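Local coordinates for serine-tRNA ligase (Naegleria fowleri, PDB 6BLJ), which probably charges tRNA(Ser) with serine in the cytosol, activating the amino acid with ATP through a seryl-adenylate intermediate, at residues D47-W50 with R51-G55; L57-I60 with K61-T64; P243-T246 with P247-M250; A289-H292 with L293-F297; L452-I455 with V456-Q460. All blocks are in the same frame, centred on the assembly; numbering follows the deposited sequence.

Interaction 1 (D47-W50 with R51-G55); sequences DEVW and RATIG
The carbonyl oxygen V49 O is held by two donors of one residue: T53 OG1 at 2.7 Å and T53 N at 2.8 Å from V49 O. Both bonds belong to a single turn of helix 38-76, one of the two long helices of the N-terminal arm that in seryl-tRNA synthetases forms an antiparallel coiled coil. The hydroxyl lies 36° above the carbonyl plane, while the amide approaches from the opposite face, so the oxygen keeps its regular helical bond and gains a second one. T53 owes this reach to its first torsion of -56°, which sets OG1 beside its own backbone N and facing back up the helix.

One residue further on, I54 N bonds to W50 O in the ordinary i to i+4 manner, and the side chains of the same pair meet as well. CD1 of I54 lies over one face of the indole, 3.8 Å from the centroid of the W50 six-membered ring, a CH-pi contact. The two side chains run side by side in the same direction, and V136 of helix 114-147 touches both, so this pair faces the partner helix of the arm.

D47 turns its carboxylate to R143 and R16, and R143 also makes a cation-pi contact with W50. R51, bent at its second and third side-chain torsions, folds its guanidinium back toward the benzo end of the indole. W50 CH2 lies over one face of that guanidinium, 3.8 Å from R51 NH1, with the two planes 59° apart.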
# COMPACT_ATOMS: atom_id res chain seq x y z
N ASP A 47 -22.85 24.86 -7.45
CA ASP A 47 -24.13 25.05 -6.77
C ASP A 47 -25.09 25.85 -7.64
O ASP A 47 -26.28 25.53 -7.71
CB ASP A 47 -23.91 25.74 -5.42
CG ASP A 47 -25.19 25.89 -4.62
OD1 ASP A 47 -25.83 24.87 -4.29
OD2 ASP A 47 -25.53 27.05 -4.29
N GLU A 48 -24.58 26.87 -8.33
CA GLU A 48 -25.43 27.67 -9.21
C GLU A 48 -25.93 26.85 -10.39
O GLU A 48 -27.11 26.93 -10.75
CB GLU A 48 -24.68 28.91 -9.68
CG GLU A 48 -24.58 29.97 -8.60
CD GLU A 48 -23.65 31.10 -8.98
OE1 GLU A 48 -23.00 30.99 -10.04
OE2 GLU A 48 -23.58 32.09 -8.22
N VAL A 49 -25.05 26.05 -11.00
CA VAL A 49 -25.48 25.19 -12.11
C VAL A 49 -26.53 24.20 -11.63
O VAL A 49 -27.52 23.93 -12.32
CB VAL A 49 -24.27 24.49 -12.75
CG1 VAL A 49 -24.73 23.47 -13.77
CG2 VAL A 49 -23.35 25.52 -13.40
N TRP A 50 -26.33 23.64 -10.43
CA TRP A 50 -27.32 22.73 -9.85
C TRP A 50 -28.67 23.42 -9.70
O TRP A 50 -29.71 22.89 -10.12
CB TRP A 50 -26.80 22.22 -8.51
CG TRP A 50 -27.81 21.48 -7.66
CD1 TRP A 50 -28.21 20.19 -7.81
CD2 TRP A 50 -28.49 21.99 -6.50
NE1 TRP A 50 -29.12 19.87 -6.82
CE2 TRP A 50 -29.31 20.95 -6.01
CE3 TRP A 50 -28.49 23.22 -5.84
CZ2 TRP A 50 -30.12 21.11 -4.89
CZ3 TRP A 50 -29.29 23.38 -4.73
CH2 TRP A 50 -30.10 22.33 -4.27
N ARG A 51 -28.68 24.63 -9.12
CA ARG A 51 -29.92 25.36 -8.93
C ARG A 51 -30.56 25.73 -10.27
O ARG A 51 -31.79 25.69 -10.41
CB ARG A 51 -29.67 26.61 -8.08
CG ARG A 51 -30.91 27.49 -7.87
CD ARG A 51 -32.11 26.70 -7.34
NE ARG A 51 -32.00 26.29 -5.94
CZ ARG A 51 -32.84 25.47 -5.33
NH1 ARG A 51 -32.67 25.15 -4.05
NH2 ARG A 51 -33.86 24.94 -6.00
N ALA A 52 -29.75 26.09 -11.26
CA ALA A 52 -30.30 26.39 -12.58
C ALA A 52 -30.89 25.14 -13.22
O ALA A 52 -31.91 25.21 -13.92
CB ALA A 52 -29.21 26.99 -13.48
N THR A 53 -30.27 23.99 -12.98
CA THR A 53 -30.79 22.74 -13.52
C THR A 53 -32.14 22.39 -12.92
O THR A 53 -33.01 21.84 -13.61
CB THR A 53 -29.76 21.63 -13.32
OG1 THR A 53 -28.53 22.05 -13.93
CG2 THR A 53 -30.21 20.34 -13.99
N ILE A 54 -32.34 22.67 -11.63
CA ILE A 54 -33.67 22.49 -11.05
C ILE A 54 -34.69 23.42 -11.72
O ILE A 54 -35.84 23.04 -11.95
CB ILE A 54 -33.63 22.68 -9.52
CG1 ILE A 54 -32.75 21.59 -8.90
CG2 ILE A 54 -35.04 22.72 -8.93
CD1 ILE A 54 -32.40 21.83 -7.45
N GLY A 55 -34.28 24.65 -12.04
CA GLY A 55 -35.19 25.55 -12.73
C GLY A 55 -35.61 25.02 -14.09
O GLY A 55 -36.78 25.10 -14.47

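Interaction 2 (L57-I60 with K61-T64); sequences LNHI and KSFT
F63 reaches back over the preceding turn of its helix toward H59 and I60. Its CB lies 3.2 Å from I60 O, the same oxygen that accepts the bond from F63 N. The first torsion, -63°, sets CG beside the backbone N and swings the ring back along the helix. CD2 then passes I60 CA, which stands over the ring face 4.2 Å from the F63 centroid, a CH-pi contact. On the other flank CE1 comes 3.4 Å from H59 O, which sits above the same face, toward the rim. At the far end CE1 and CZ meet the imidazole: CE1 of F63 is 3.5 Å from CE1 of H59. With ring planes at 74° and centroids 4.8 Å apart, the pair is T-shaped, the phenyl edge directed at the histidine face.

This turn belongs to helix 38-76 of the coiled-coil arm; I60 packs on I129 and S132 of helix 114-147, and the F63 ring also stacks with F99. H59 O also accepts a hydrogen bond from S62 OG, at 2.7 Å, with S62 N adding a weak bond. K61 departs from the same helix as an extended chain that crosses L57, its NZ 4.0 Å from L57 CD2, with a long, weak ion pair to E133 beyond.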
# COMPACT_ATOMS: atom_id res chain seq x y z
N LEU A 57 -35.71 21.86 -14.92
CA LEU A 57 -36.60 20.73 -14.67
C LEU A 57 -38.02 21.19 -14.39
O LEU A 57 -38.99 20.64 -14.92
CB LEU A 57 -36.04 19.88 -13.53
CG LEU A 57 -36.96 18.82 -12.93
CD1 LEU A 57 -37.22 17.74 -13.97
CD2 LEU A 57 -36.29 18.23 -11.69
N ASN A 58 -38.17 22.22 -13.55
CA ASN A 58 -39.50 22.75 -13.28
C ASN A 58 -40.14 23.36 -14.52
O ASN A 58 -41.36 23.29 -14.69
CB ASN A 58 -39.42 23.75 -12.12
CG ASN A 58 -39.03 23.08 -10.82
OD1 ASN A 58 -39.41 21.93 -10.58
ND2 ASN A 58 -38.25 23.77 -9.99
N HIS A 59 -39.33 23.94 -15.42
CA HIS A 59 -39.87 24.45 -16.68
C HIS A 59 -40.40 23.32 -17.55
O HIS A 59 -41.48 23.43 -18.14
CB HIS A 59 -38.77 25.21 -17.44
CG HIS A 59 -39.22 25.78 -18.75
ND1 HIS A 59 -40.51 26.22 -18.97
CD2 HIS A 59 -38.55 25.97 -19.91
CE1 HIS A 59 -40.61 26.67 -20.21
NE2 HIS A 59 -39.44 26.53 -20.80
N ILE A 60 -39.68 22.20 -17.60
CA ILE A 60 -40.14 21.06 -18.38
C ILE A 60 -41.40 20.47 -17.77
O ILE A 60 -42.35 20.12 -18.48
CB ILE A 60 -39.03 20.00 -18.48
CG1 ILE A 60 -37.78 20.57 -19.14
CG2 ILE A 60 -39.51 18.80 -19.29
CD1 ILE A 60 -36.56 19.65 -18.96
N LYS A 61 -41.44 20.38 -16.43
CA LYS A 61 -42.60 19.81 -15.75
C LYS A 61 -43.88 20.61 -15.99
O LYS A 61 -44.98 20.05 -15.99
CB LYS A 61 -42.32 19.71 -14.25
CG LYS A 61 -41.66 18.42 -13.82
CD LYS A 61 -41.06 18.55 -12.42
CE LYS A 61 -40.84 17.19 -11.78
NZ LYS A 61 -40.02 17.27 -10.54
N SER A 62 -43.75 21.92 -16.22
CA SER A 62 -44.94 22.72 -16.49
C SER A 62 -45.61 22.33 -17.79
O SER A 62 -46.81 22.58 -17.97
CB SER A 62 -44.59 24.21 -16.51
OG SER A 62 -43.86 24.55 -17.68
N PHE A 63 -44.84 21.76 -18.74
CA PHE A 63 -45.40 21.30 -20.01
C PHE A 63 -46.49 20.26 -19.80
O PHE A 63 -47.45 20.19 -20.58
CB PHE A 63 -44.30 20.70 -20.90
CG PHE A 63 -43.21 21.68 -21.30
CD1 PHE A 63 -43.33 23.04 -21.04
CD2 PHE A 63 -42.05 21.22 -21.90
CE1 PHE A 63 -42.33 23.92 -21.41
CE2 PHE A 63 -41.05 22.10 -22.28
CZ PHE A 63 -41.18 23.45 -22.03
N THR A 64 -46.33 19.43 -18.77
CA THR A 64 -47.31 18.40 -18.46
C THR A 64 -48.68 19.01 -18.19
O THR A 64 -49.69 18.59 -18.76
CB THR A 64 -46.84 17.60 -17.23
OG1 THR A 64 -45.58 17.00 -17.53
CG2 THR A 64 -47.82 16.50 -16.91

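Interaction 3 (P243-T246 with P247-M250); sequences PIYT and PFFM
The bend at T246-P247, consistent with motif 1 of class II synthetases, joins strand 242-245 to strand 249-251 at the dimer interface, where the central sheet continues into the second subunit through an antiparallel pairing of I244 and Y245. Across the bend, Y245 and F248 bring their rings together. Their side chains cross at about a right angle, and the planes, 53° apart with centroids separated by 5.3 Å, form neither a stack nor a T-shape. The touching atoms are at the outer ends of the rings: F248 CZ lies 3.7 Å from Y245 CE1. The tyrosine hydroxyl beside them is fixed by E334 and Q332 of the second subunit, so the aromatic pair is held against the neighbour. Q332 of that subunit also bonds to F248 N and T246 O, tying both sides of the bend to one side chain.

T246 bridges the bend itself. Its first torsion of 72° places OG1 between the backbone N and the carbonyl carbon, from where it bonds to P247 O at 3.0 Å, lying 53° above that carbonyl plane. F248 CD1, in turn, sits 3.3 Å from T246 O.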
# COMPACT_ATOMS: atom_id res chain seq x y z
N PRO A 243 -15.27 4.60 30.81
CA PRO A 243 -14.27 3.70 30.20
C PRO A 243 -14.90 2.88 29.08
O PRO A 243 -16.02 2.40 29.20
CB PRO A 243 -13.84 2.81 31.37
CG PRO A 243 -14.17 3.60 32.61
CD PRO A 243 -15.40 4.40 32.26
N ILE A 244 -14.17 2.73 27.98
CA ILE A 244 -14.65 1.92 26.86
C ILE A 244 -13.47 1.25 26.17
O ILE A 244 -12.52 1.90 25.75
CB ILE A 244 -15.51 2.75 25.87
CG1 ILE A 244 -16.03 1.88 24.72
CG2 ILE A 244 -14.76 3.99 25.33
CD1 ILE A 244 -17.09 2.61 23.85
N TYR A 245 -13.55 -0.08 26.06
CA TYR A 245 -12.56 -0.90 25.37
C TYR A 245 -13.13 -1.25 23.99
O TYR A 245 -14.30 -1.61 23.89
CB TYR A 245 -12.29 -2.16 26.20
CG TYR A 245 -11.47 -3.25 25.54
CD1 TYR A 245 -10.08 -3.30 25.71
CD2 TYR A 245 -12.08 -4.23 24.78
CE1 TYR A 245 -9.32 -4.32 25.11
CE2 TYR A 245 -11.33 -5.24 24.15
CZ TYR A 245 -9.95 -5.28 24.33
OH TYR A 245 -9.24 -6.31 23.73
N THR A 246 -12.32 -1.11 22.95
CA THR A 246 -12.81 -1.13 21.57
C THR A 246 -12.31 -2.34 20.78
O THR A 246 -11.33 -2.98 21.15
CB THR A 246 -12.36 0.15 20.84
OG1 THR A 246 -10.94 0.09 20.59
CG2 THR A 246 -12.63 1.38 21.69
N PRO A 247 -12.97 -2.67 19.66
CA PRO A 247 -12.31 -3.49 18.65
C PRO A 247 -11.01 -2.84 18.24
O PRO A 247 -10.91 -1.61 18.17
CB PRO A 247 -13.31 -3.51 17.47
CG PRO A 247 -14.67 -3.21 18.12
CD PRO A 247 -14.33 -2.24 19.23
N PHE A 248 -10.00 -3.67 18.00
CA PHE A 248 -8.76 -3.19 17.42
C PHE A 248 -8.76 -3.32 15.89
O PHE A 248 -7.79 -2.89 15.26
CB PHE A 248 -7.54 -3.96 18.00
CG PHE A 248 -7.37 -3.85 19.53
CD1 PHE A 248 -8.16 -3.01 20.30
CD2 PHE A 248 -6.38 -4.60 20.17
CE1 PHE A 248 -8.00 -2.94 21.70
CE2 PHE A 248 -6.21 -4.52 21.57
CZ PHE A 248 -7.02 -3.69 22.33
N PHE A 249 -9.81 -3.94 15.33
CA PHE A 249 -10.12 -4.07 13.90
C PHE A 249 -11.26 -3.14 13.53
O PHE A 249 -12.24 -3.04 14.27
CB PHE A 249 -10.74 -5.43 13.50
CG PHE A 249 -9.95 -6.63 13.80
CD1 PHE A 249 -8.58 -6.60 13.80
CD2 PHE A 249 -10.61 -7.83 14.03
CE1 PHE A 249 -7.87 -7.75 14.05
CE2 PHE A 249 -9.91 -8.98 14.27
CZ PHE A 249 -8.53 -8.94 14.29
N MET A 250 -11.25 -2.62 12.30
CA MET A 250 -12.44 -1.98 11.76
C MET A 250 -12.61 -2.39 10.30
O MET A 250 -11.62 -2.53 9.58
CB MET A 250 -12.35 -0.45 11.86
CG MET A 250 -12.54 0.08 13.26
SD MET A 250 -12.39 1.88 13.29
CE MET A 250 -13.87 2.40 12.42

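Interaction 4 (A289-H292 with L293-F297); sequences AAFH and LEKRF
K295 and F291 form the dense side of this contact, where helix 285-290 gives way to strand 296-297 through two successive beta turns, type I from A290 to L293 and type II from H292 to K295. The lysine chain runs extended beyond CG, with its first torsion setting CG beside the backbone N, and brings NZ back to F291 O at 2.9 Å. The same ammonium lies 4.0 Å from the F291 centroid, 35° off the normal, an off-centre cation-pi contact. E205 of the second subunit adds a salt bridge, so carbonyl, ring and carboxylate together hold the charged end at the dimer interface.

By contrast, the solvent side is marked by E294, at the third position of the type II turn with positive phi (60°): it is exposed, its CB pointing away from the preceding segment. L293 is partly exposed beside Q208 of the second subunit. Below them the turns are closed by L293 N to A290 O and K295 N to H292 O. H292 anchors the inner side, ND1 bonding to I288 O and its ring packing on F339 and V341. Its rim meets that of F297 with the planes at 64°, H292 CD2 lying 3.8 Å from F297 CE2.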
# COMPACT_ATOMS: atom_id res chain seq x y z
N ALA A 289 -15.56 6.85 17.44
CA ALA A 289 -16.32 7.68 16.51
C ALA A 289 -17.34 6.85 15.74
O ALA A 289 -18.52 7.20 15.68
CB ALA A 289 -15.37 8.40 15.53
N ALA A 290 -16.91 5.72 15.17
CA ALA A 290 -17.83 4.90 14.38
C ALA A 290 -18.96 4.35 15.25
O ALA A 290 -20.07 4.12 14.75
CB ALA A 290 -17.06 3.75 13.70
N PHE A 291 -18.70 4.17 16.55
CA PHE A 291 -19.72 3.75 17.51
C PHE A 291 -20.95 4.64 17.46
O PHE A 291 -22.06 4.19 17.77
CB PHE A 291 -19.08 3.77 18.92
CG PHE A 291 -19.97 3.29 20.05
CD1 PHE A 291 -19.89 1.99 20.52
CD2 PHE A 291 -20.84 4.17 20.70
CE1 PHE A 291 -20.69 1.55 21.59
CE2 PHE A 291 -21.63 3.75 21.75
CZ PHE A 291 -21.56 2.44 22.20
N HIS A 292 -20.79 5.90 17.05
CA HIS A 292 -21.89 6.86 17.05
C HIS A 292 -22.58 6.98 15.70
O HIS A 292 -23.48 7.81 15.55
CB HIS A 292 -21.39 8.23 17.52
CG HIS A 292 -20.98 8.22 18.96
ND1 HIS A 292 -19.69 7.91 19.36
CD2 HIS A 292 -21.69 8.40 20.09
CE1 HIS A 292 -19.63 7.93 20.68
NE2 HIS A 292 -20.83 8.23 21.15
N LEU A 293 -22.21 6.14 14.73
CA LEU A 293 -22.80 6.19 13.40
C LEU A 293 -24.32 6.27 13.46
O LEU A 293 -24.98 5.44 14.09
CB LEU A 293 -22.39 4.95 12.60
CG LEU A 293 -23.00 4.83 11.20
CD1 LEU A 293 -22.48 5.91 10.27
CD2 LEU A 293 -22.74 3.44 10.61
N GLU A 294 -24.86 7.29 12.80
CA GLU A 294 -26.30 7.43 12.57
C GLU A 294 -27.12 7.50 13.86
O GLU A 294 -28.28 7.12 13.89
CB GLU A 294 -26.82 6.31 11.67
CG GLU A 294 -26.50 6.56 10.19
CD GLU A 294 -26.39 5.29 9.36
OE1 GLU A 294 -26.83 4.23 9.85
OE2 GLU A 294 -25.85 5.34 8.23
N LYS A 295 -26.53 8.02 14.92
CA LYS A 295 -27.28 8.24 16.15
C LYS A 295 -27.68 9.71 16.27
O LYS A 295 -27.13 10.59 15.61
CB LYS A 295 -26.46 7.80 17.37
CG LYS A 295 -26.30 6.28 17.44
CD LYS A 295 -25.53 5.85 18.67
CE LYS A 295 -25.51 4.32 18.80
NZ LYS A 295 -24.34 3.86 19.60
N ARG A 296 -28.68 9.95 17.11
CA ARG A 296 -29.24 11.28 17.35
C ARG A 296 -29.26 11.55 18.84
O ARG A 296 -29.69 10.69 19.62
CB ARG A 296 -30.66 11.33 16.77
CG ARG A 296 -31.20 12.68 16.44
CD ARG A 296 -32.30 12.52 15.39
NE ARG A 296 -32.65 13.78 14.74
CZ ARG A 296 -32.97 13.89 13.46
NH1 ARG A 296 -33.28 15.08 12.95
NH2 ARG A 296 -32.96 12.82 12.67
N PHE A 297 -28.84 12.74 19.26
CA PHE A 297 -28.77 13.08 20.68
C PHE A 297 -29.40 14.43 20.97
O PHE A 297 -29.17 15.41 20.24
CB PHE A 297 -27.32 13.06 21.18
CG PHE A 297 -26.65 11.72 21.05
CD1 PHE A 297 -26.98 10.67 21.89
CD2 PHE A 297 -25.66 11.51 20.09
CE1 PHE A 297 -26.36 9.43 21.78
CE2 PHE A 297 -25.03 10.27 19.98
CZ PHE A 297 -25.37 9.23 20.82

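Interaction 5 (L452-I455 with V456-Q460); sequences LCCI and VENYQ
V456 opens the last turn of helix 448-458, packing back on L452 and C453: its amide bonds to L452 O, while CG2 lies 3.4 Å from C453 O. With chi1 (to CG1) at -59°, CG2 stands between the backbone N and the carbonyl carbon, and the side chain also touches H191 and I194 of helix 191-197. E457 follows with a long amide bond to C453 O, 3.3 Å from E457 N, and extends its carboxylate to the backbone amides of H191 and G397.

N458 grips one oxygen twice. N458 N and N458 ND2 reach C454 O from opposite faces of its plane, at 3.1 and 2.8 Å; ND2 also passes 3.4 Å from C454 SG and serves W394 O. Y459, the first residue to leave helical angles, still bonds through its amide to I455 O, nearly along the C=O axis, with its ring edge beside that oxygen and CD2 4.1 Å from I455 CG2. Q460 then turns back, its NE2 donating to E457 O in the carbonyl plane.

The side chain of C453 is about 8 Å from the bound AMP. In this class II core helix, side-chain amides thus supplement the backbone bonds of the last turn: N458 ND2 doubles a helical bond, and Q460 NE2 supplies E457 O.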
# COMPACT_ATOMS: atom_id res chain seq x y z
N LEU A 452 6.35 6.20 29.17
CA LEU A 452 7.39 5.46 29.91
C LEU A 452 8.79 5.98 29.58
O LEU A 452 9.64 6.09 30.47
CB LEU A 452 7.34 3.96 29.62
CG LEU A 452 6.24 3.05 30.19
CD1 LEU A 452 6.45 1.62 29.68
CD2 LEU A 452 6.20 3.08 31.74
N CYS A 453 9.07 6.26 28.30
CA CYS A 453 10.34 6.90 27.94
C CYS A 453 10.55 8.20 28.71
O CYS A 453 11.66 8.50 29.18
CB CYS A 453 10.38 7.18 26.44
SG CYS A 453 10.42 5.69 25.42
N CYS A 454 9.51 9.03 28.78
CA CYS A 454 9.62 10.31 29.46
C CYS A 454 9.80 10.13 30.96
O CYS A 454 10.57 10.85 31.59
CB CYS A 454 8.38 11.16 29.16
SG CYS A 454 8.52 12.88 29.67
N ILE A 455 9.07 9.18 31.56
CA ILE A 455 9.21 8.94 32.99
C ILE A 455 10.62 8.50 33.33
O ILE A 455 11.26 9.03 34.24
CB ILE A 455 8.17 7.91 33.47
CG1 ILE A 455 6.77 8.51 33.45
CG2 ILE A 455 8.55 7.37 34.87
CD1 ILE A 455 5.67 7.50 33.78
N VAL A 456 11.16 7.51 32.59
CA VAL A 456 12.44 6.96 33.02
C VAL A 456 13.55 8.01 32.89
O VAL A 456 14.48 8.02 33.70
CB VAL A 456 12.78 5.65 32.28
CG1 VAL A 456 11.68 4.58 32.52
CG2 VAL A 456 13.05 5.86 30.80
N GLU A 457 13.45 8.92 31.90
CA GLU A 457 14.45 9.98 31.79
C GLU A 457 14.33 11.01 32.91
O GLU A 457 15.34 11.47 33.45
CB GLU A 457 14.35 10.69 30.44
CG GLU A 457 14.89 9.85 29.27
CD GLU A 457 15.08 10.66 28.00
OE1 GLU A 457 14.98 11.92 28.04
OE2 GLU A 457 15.32 10.04 26.95
N ASN A 458 13.11 11.39 33.28
CA ASN A 458 12.97 12.42 34.30
C ASN A 458 13.19 11.90 35.72
O ASN A 458 13.55 12.70 36.59
CB ASN A 458 11.60 13.08 34.20
CG ASN A 458 11.54 14.07 33.06
OD1 ASN A 458 12.05 15.19 33.17
ND2 ASN A 458 10.96 13.65 31.94
N TYR A 459 13.01 10.60 35.95
CA TYR A 459 13.13 10.01 37.28
C TYR A 459 14.39 9.16 37.44
O TYR A 459 14.52 8.43 38.44
CB TYR A 459 11.88 9.17 37.60
CG TYR A 459 10.69 10.03 37.97
CD1 TYR A 459 10.40 10.31 39.30
CD2 TYR A 459 9.87 10.60 36.98
CE1 TYR A 459 9.31 11.13 39.67
CE2 TYR A 459 8.78 11.43 37.34
CZ TYR A 459 8.52 11.69 38.68
OH TYR A 459 7.46 12.49 39.06
N GLN A 460 15.33 9.24 36.50
CA GLN A 460 16.55 8.45 36.58
C GLN A 460 17.44 8.95 37.71
O GLN A 460 17.39 10.12 38.11
CB GLN A 460 17.31 8.51 35.25
CG GLN A 460 17.88 9.89 34.92
CD GLN A 460 18.60 9.93 33.58
OE1 GLN A 460 19.67 9.33 33.40
NE2 GLN A 460 17.98 10.59 32.60

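The five contacts follow one another along the chain, from the N-terminal arm to the class II core. Interactions 1 and 2 occupy adjoining turns of helix 38-76, their centres about 15 Å apart, and both face helix 114-147 of the arm. Interactions 3 and 4, also with centres about 15 Å apart, lie at the dimer interface, where M250 CE packs on A290 CB at 3.7 Å and both reach the same mixed sheet. Interaction 5 closes a helix beside the AMP pocket, its centre about 74 Å from that of interaction 2. This separation matches the division between a tRNA-binding arm, as in relatives, and a catalytic body that pairs with a second subunit, as in class II relatives.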